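Local coordinates for protein vaginolysin (PDB 5IMY) that probably lyses host cells as a secreted, cholesterol-dependent pore-forming toxin that binds cholesterol and inserts beta strands into the membrane, at residues L384-R387 / G388-A392; T448-V451 / W452-W455. All blocks are in the same frame, centred on the assembly; numbering follows the deposited sequence.

Interaction 1 (L384-R387 / G388-A392); sequences LDHR and GAYVA
His386 and Tyr390 meet where strand 363-389 ends and the chain turns back through an inverse gamma turn centred on Ala389. This is the far end of the beta-sandwich domain of a cholesterol-dependent cytolysin. Along 384-387, Asp385 is the first to act. Its OD2 takes a weak hydrogen bond from NE of Arg387, at 2.9 Å, as part of a salt bridge two residues along the strand. Its OD1 is held by Asn428 of the neighbouring strand.

His386 carries the contact. CG stands anti to the backbone N (chi1 164°), which carries the imidazole to the inner side of the turn. There NE2 gives a weak, bent hydrogen bond to Tyr390 O, 3.0 Å away with an N-H...O angle of 128°. The carbonyl oxygen lies at the ring edge, in its plane. ND1 is hydrogen-bonded to Asn474 OD1, so both nitrogens have partners, which with Ala392 over the face should limit rotation of the ring. Ala392 CB makes a CH-pi contact there, 3.9 Å from the centroid of the His386 ring. The Tyr390 ring is nearly parallel to the imidazole, with planes at 29°, but it is slid so far that the two barely overlap. Tyr390 OH reaches the backbone oxygen of Trp475.

Arg387 is exposed; its CB starts away from the turn, and its guanidinium end is the one that pairs with Asp385. The gamma turn itself is closed by Tyr390 N bonding to Gly388 O at 2.7 Å. The closest approach of the two rings is between His386 CE1 and Tyr390 CE1, 3.5 Å apart.

Interaction 2 (T448-V451 / W452-W455); sequences TGLV and WEPW
Leu450 and Glu453 hold this turn together. The sequence belongs to the tryptophan-rich undecapeptide loop of the cholesterol-dependent cytolysins. The tight part is polar and pairs the same two residues twice. Glu453 N donates to Leu450 O at 2.8 Å, closing a beta turn; the donor lies above the carbonyl plane. In return, Leu450 N donates to Glu453 OE1 at 2.9 Å, with a fairly straight N-H...O angle of 152°. The carboxylate is met on its anti side, 17° out of plane. The Glu453 chain is extended beyond CG, and OE1 ends beside Leu450 N. Glu453 OE1 also lies 3.2 Å from Gly449 CA and 3.6 Å from Leu450 CG.

The apolar contacts are looser and lie toward the surface. With chi1 69°, Trp452 CG lies between the backbone N and the carbonyl carbon, and the indole runs alongside Leu450, with NE1 near its CB and CD1. Leu450 CD1 is 4.1 Å from Trp452 CZ2. Glu453 CG lies over one face of that indole, offset toward the rim. Val451 CG1 reaches only the edge of Trp455, at CH2, 4.0 Å away. Leu450, Val451 and Trp452 are all exposed, and Trp452 also touches a crystal neighbour.

Trp455 makes a cation-pi contact with Arg393, in the connection between strands 363-389 and 395-403, and packs on Val445 and Lys447 earlier in its own loop. The whole turn lies in the loop that leaves strand 440-443 and returns as strand 460-464, two adjacent antiparallel strands of a four-stranded sheet.

How the interactions relate
Interaction 1 comes first along the chain and interaction 2 follows in series. Their centres are about 16 Å apart, and their nearest atoms are about 4 Å apart without touching. Both lie in the beta-sandwich domain, at the end of the elongated molecule. Interaction 1 ends strand 363-389 of the mixed sheet and leads toward strand 395-403. Interaction 2 lies in the loop between 440-443 and 460-464. Strands 395-403 and 440-443 pair in the four-stranded sheet, so both turns sit at the same tip of the domain. In this family that tip is the part that meets the membrane, consistent with the proposed cholesterol binding.

Interaction 1 (L384-R387 / G388-A392)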
ATOM      1  N   LEU A 384       7.383  -9.127 -30.790  1.00 54.25           N
ATOM      2  CA  LEU A 384       8.355  -8.499 -31.676  1.00 64.33           C
ATOM      3  C   LEU A 384       8.574  -9.393 -32.888  1.00 58.10           C
ATOM      4  O   LEU A 384       8.884 -10.578 -32.739  1.00 55.17           O
ATOM      5  CB  LEU A 384       9.687  -8.266 -30.959  1.00 60.39           C
ATOM      6  CG  LEU A 384       9.648  -7.729 -29.528  1.00 54.21           C
ATOM      7  CD1 LEU A 384      11.027  -7.859 -28.903  1.00 57.32           C
ATOM      8  CD2 LEU A 384       9.176  -6.286 -29.487  1.00 57.17           C
ATOM      9  N   ASP A 385       8.413  -8.825 -34.082  1.00 58.34           N
ATOM     10  CA  ASP A 385       8.650  -9.547 -35.330  1.00 62.30           C
ATOM     11  C   ASP A 385       9.612  -8.724 -36.176  1.00 55.65           C
ATOM     12  O   ASP A 385       9.251  -7.647 -36.661  1.00 50.10           O
ATOM     13  CB  ASP A 385       7.343  -9.807 -36.081  1.00 63.31           C
ATOM     14  CG  ASP A 385       7.494 -10.862 -37.161  1.00 70.53           C
ATOM     15  OD1 ASP A 385       8.322 -11.782 -36.984  1.00 70.09           O
ATOM     16  OD2 ASP A 385       6.784 -10.774 -38.185  1.00 72.18           O
ATOM     17  N   HIS A 386      10.829  -9.234 -36.354  1.00 60.40           N
ATOM     18  CA  HIS A 386      11.890  -8.542 -37.084  1.00 57.87           C
ATOM     19  C   HIS A 386      12.173  -9.306 -38.374  1.00 61.39           C
ATOM     20  O   HIS A 386      12.832 -10.349 -38.354  1.00 60.01           O
ATOM     21  CB  HIS A 386      13.144  -8.423 -36.224  1.00 58.55           C
ATOM     22  CG  HIS A 386      14.376  -8.072 -36.997  1.00 62.33           C
ATOM     23  ND1 HIS A 386      14.381  -7.129 -38.004  1.00 66.37           N
ATOM     24  CD2 HIS A 386      15.645  -8.536 -36.911  1.00 56.74           C
ATOM     25  CE1 HIS A 386      15.599  -7.030 -38.505  1.00 61.02           C
ATOM     26  NE2 HIS A 386      16.386  -7.872 -37.859  1.00 57.21           N
ATOM     27  N   ARG A 387      11.674  -8.782 -39.493  1.00 62.71           N
ATOM     28  CA  ARG A 387      11.921  -9.378 -40.803  1.00 71.77           C
ATOM     29  C   ARG A 387      12.550  -8.348 -41.735  1.00 66.00           C
ATOM     30  O   ARG A 387      11.990  -8.023 -42.786  1.00 68.42           O
ATOM     31  CB  ARG A 387      10.620  -9.933 -41.399  1.00 77.34           C
ATOM     32  CG  ARG A 387       9.349  -9.434 -40.719  1.00 75.51           C
ATOM     33  CD  ARG A 387       8.110  -9.728 -41.556  1.00 84.78           C
ATOM     34  NE  ARG A 387       7.323 -10.845 -41.038  1.00 86.69           N
ATOM     35  CZ  ARG A 387       6.231 -11.322 -41.627  1.00 94.96           C
ATOM     36  NH1 ARG A 387       5.795 -10.787 -42.761  1.00 99.21           N
ATOM     37  NH2 ARG A 387       5.573 -12.338 -41.086  1.00 88.85           N
ATOM     38  N   GLY A 388      13.712  -7.837 -41.361  1.00 64.27           N
ATOM     39  CA  GLY A 388      14.363  -6.783 -42.125  1.00 66.62           C
ATOM     40  C   GLY A 388      15.787  -7.146 -42.480  1.00 57.84           C
ATOM     41  O   GLY A 388      16.499  -7.767 -41.691  1.00 57.63           O
ATOM     42  N   ALA A 389      16.199  -6.742 -43.681  1.00 53.39           N
ATOM     43  CA  ALA A 389      17.543  -7.029 -44.168  1.00 62.50           C
ATOM     44  C   ALA A 389      18.574  -6.177 -43.440  1.00 62.10           C
ATOM     45  O   ALA A 389      19.208  -5.306 -44.044  1.00 57.22           O
ATOM     46  CB  ALA A 389      17.628  -6.790 -45.678  1.00 57.85           C
ATOM     47  N   TYR A 390      18.749  -6.424 -42.144  1.00 55.44           N
ATOM     48  CA  TYR A 390      19.694  -5.678 -41.325  1.00 52.65           C
ATOM     49  C   TYR A 390      19.647  -6.240 -39.912  1.00 50.19           C
ATOM     50  O   TYR A 390      18.693  -6.921 -39.529  1.00 54.51           O
ATOM     51  CB  TYR A 390      19.383  -4.178 -41.306  1.00 54.27           C
ATOM     52  CG  TYR A 390      17.934  -3.849 -41.020  1.00 53.87           C
ATOM     53  CD1 TYR A 390      17.404  -3.996 -39.745  1.00 56.41           C
ATOM     54  CD2 TYR A 390      17.098  -3.381 -42.026  1.00 50.40           C
ATOM     55  CE1 TYR A 390      16.082  -3.695 -39.480  1.00 47.67           C
ATOM     56  CE2 TYR A 390      15.775  -3.075 -41.771  1.00 56.88           C
ATOM     57  CZ  TYR A 390      15.272  -3.235 -40.497  1.00 51.86           C
ATOM     58  OH  TYR A 390      13.954  -2.932 -40.236  1.00 54.56           O
ATOM     59  N   VAL A 391      20.688  -5.941 -39.146  1.00 45.21           N
ATOM     60  CA  VAL A 391      20.739  -6.330 -37.742  1.00 48.35           C
ATOM     61  C   VAL A 391      19.944  -5.325 -36.923  1.00 51.12           C
ATOM     62  O   VAL A 391      19.949  -4.121 -37.205  1.00 47.63           O
ATOM     63  CB  VAL A 391      22.195  -6.419 -37.256  1.00 47.64           C
ATOM     64  CG1 VAL A 391      22.247  -6.926 -35.820  1.00 47.89           C
ATOM     65  CG2 VAL A 391      23.007  -7.321 -38.171  1.00 47.84           C
ATOM     66  N   ALA A 392      19.248  -5.822 -35.904  1.00 47.58           N
ATOM     67  CA  ALA A 392      18.451  -4.983 -35.025  1.00 55.40           C
ATOM     68  C   ALA A 392      18.721  -5.358 -33.576  1.00 49.17           C
ATOM     69  O   ALA A 392      19.164  -6.467 -33.267  1.00 48.32           O
ATOM     70  CB  ALA A 392      16.953  -5.113 -35.326  1.00 52.54           C
TER

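Interaction 2 (T448-V451 / W452-W455)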
ATOM      1  N   THR A 448      23.389   0.275 -39.401  1.00 68.82           N
ATOM      2  CA  THR A 448      23.448   0.934 -40.697  1.00 65.30           C
ATOM      3  C   THR A 448      24.864   1.112 -41.225  1.00 67.38           C
ATOM      4  O   THR A 448      25.037   1.248 -42.440  1.00 62.45           O
ATOM      5  CB  THR A 448      22.758   2.308 -40.614  1.00 63.92           C
ATOM      6  OG1 THR A 448      21.341   2.123 -40.524  1.00 57.71           O
ATOM      7  CG2 THR A 448      23.073   3.191 -41.826  1.00 73.71           C
ATOM      8  N   GLY A 449      25.869   1.110 -40.355  1.00 70.16           N
ATOM      9  CA  GLY A 449      27.240   1.294 -40.785  1.00 67.10           C
ATOM     10  C   GLY A 449      28.203   0.328 -40.127  1.00 74.03           C
ATOM     11  O   GLY A 449      28.016  -0.892 -40.191  1.00 73.31           O
ATOM     12  N   LEU A 450      29.235   0.865 -39.489  1.00 77.74           N
ATOM     13  CA  LEU A 450      30.277   0.069 -38.862  1.00 91.28           C
ATOM     14  C   LEU A 450      30.084   0.034 -37.350  1.00 94.55           C
ATOM     15  O   LEU A 450      29.387   0.871 -36.768  1.00 92.53           O
ATOM     16  CB  LEU A 450      31.658   0.635 -39.204  1.00 89.46           C
ATOM     17  CG  LEU A 450      31.853   1.044 -40.668  1.00 78.50           C
ATOM     18  CD1 LEU A 450      33.195   1.733 -40.863  1.00 69.93           C
ATOM     19  CD2 LEU A 450      31.725  -0.161 -41.592  1.00 67.09           C
ATOM     20  N   VAL A 451      30.714  -0.953 -36.713  1.00102.92           N
ATOM     21  CA  VAL A 451      30.652  -1.069 -35.257  1.00 99.78           C
ATOM     22  C   VAL A 451      31.528   0.018 -34.650  1.00 92.15           C
ATOM     23  O   VAL A 451      32.755  -0.112 -34.600  1.00 89.57           O
ATOM     24  CB  VAL A 451      31.068  -2.460 -34.740  1.00102.54           C
ATOM     25  CG1 VAL A 451      29.836  -3.326 -34.505  1.00 89.59           C
ATOM     26  CG2 VAL A 451      32.058  -3.160 -35.672  1.00107.88           C
ATOM     27  N   TRP A 452      30.877   1.079 -34.171  1.00 86.05           N
ATOM     28  CA  TRP A 452      31.449   2.291 -33.588  1.00 87.76           C
ATOM     29  C   TRP A 452      30.654   3.452 -34.170  1.00 80.94           C
ATOM     30  O   TRP A 452      30.547   4.515 -33.549  1.00 75.04           O
ATOM     31  CB  TRP A 452      32.959   2.459 -33.839  1.00 83.86           C
ATOM     32  CG  TRP A 452      33.394   2.737 -35.265  1.00 88.93           C
ATOM     33  CD1 TRP A 452      34.061   1.887 -36.102  1.00 90.23           C
ATOM     34  CD2 TRP A 452      33.224   3.960 -35.994  1.00 90.50           C
ATOM     35  NE1 TRP A 452      34.303   2.499 -37.307  1.00 86.36           N
ATOM     36  CE2 TRP A 452      33.798   3.772 -37.266  1.00 88.57           C
ATOM     37  CE3 TRP A 452      32.635   5.193 -35.697  1.00 91.49           C
ATOM     38  CZ2 TRP A 452      33.797   4.767 -38.237  1.00 88.52           C
ATOM     39  CZ3 TRP A 452      32.632   6.173 -36.661  1.00 88.66           C
ATOM     40  CH2 TRP A 452      33.212   5.957 -37.917  1.00 83.37           C
ATOM     41  N   GLU A 453      30.091   3.250 -35.369  1.00 78.53           N
ATOM     42  CA  GLU A 453      29.109   4.171 -35.922  1.00 74.32           C
ATOM     43  C   GLU A 453      27.766   3.977 -35.217  1.00 65.00           C
ATOM     44  O   GLU A 453      27.391   2.845 -34.903  1.00 65.24           O
ATOM     45  CB  GLU A 453      28.938   3.944 -37.425  1.00 70.05           C
ATOM     46  CG  GLU A 453      29.592   5.000 -38.300  1.00 72.72           C
ATOM     47  CD  GLU A 453      29.320   4.785 -39.777  1.00 71.37           C
ATOM     48  OE1 GLU A 453      29.429   3.632 -40.243  1.00 77.08           O
ATOM     49  OE2 GLU A 453      28.987   5.770 -40.468  1.00 62.28           O
ATOM     50  N   PRO A 454      27.024   5.052 -34.957  1.00 56.57           N
ATOM     51  CA  PRO A 454      25.763   4.903 -34.218  1.00 59.77           C
ATOM     52  C   PRO A 454      24.706   4.164 -35.026  1.00 52.27           C
ATOM     53  O   PRO A 454      24.568   4.360 -36.236  1.00 51.74           O
ATOM     54  CB  PRO A 454      25.343   6.350 -33.935  1.00 54.05           C
ATOM     55  CG  PRO A 454      26.028   7.160 -34.977  1.00 61.42           C
ATOM     56  CD  PRO A 454      27.323   6.462 -35.261  1.00 52.46           C
ATOM     57  N   TRP A 455      23.962   3.304 -34.335  1.00 55.15           N
ATOM     58  CA  TRP A 455      22.806   2.643 -34.920  1.00 47.13           C
ATOM     59  C   TRP A 455      21.764   3.674 -35.354  1.00 49.83           C
ATOM     60  O   TRP A 455      21.698   4.791 -34.832  1.00 57.32           O
ATOM     61  CB  TRP A 455      22.184   1.676 -33.911  1.00 52.04           C
ATOM     62  CG  TRP A 455      22.616   0.239 -34.034  1.00 51.04           C
ATOM     63  CD1 TRP A 455      21.808  -0.837 -34.252  1.00 53.57           C
ATOM     64  CD2 TRP A 455      23.950  -0.278 -33.933  1.00 52.21           C
ATOM     65  NE1 TRP A 455      22.549  -1.990 -34.297  1.00 52.77           N
ATOM     66  CE2 TRP A 455      23.868  -1.676 -34.105  1.00 57.65           C
ATOM     67  CE3 TRP A 455      25.204   0.302 -33.718  1.00 56.66           C
ATOM     68  CZ2 TRP A 455      24.990  -2.500 -34.069  1.00 68.43           C
ATOM     69  CZ3 TRP A 455      26.318  -0.521 -33.682  1.00 67.72           C
ATOM     70  CH2 TRP A 455      26.203  -1.905 -33.857  1.00 72.72           C
TER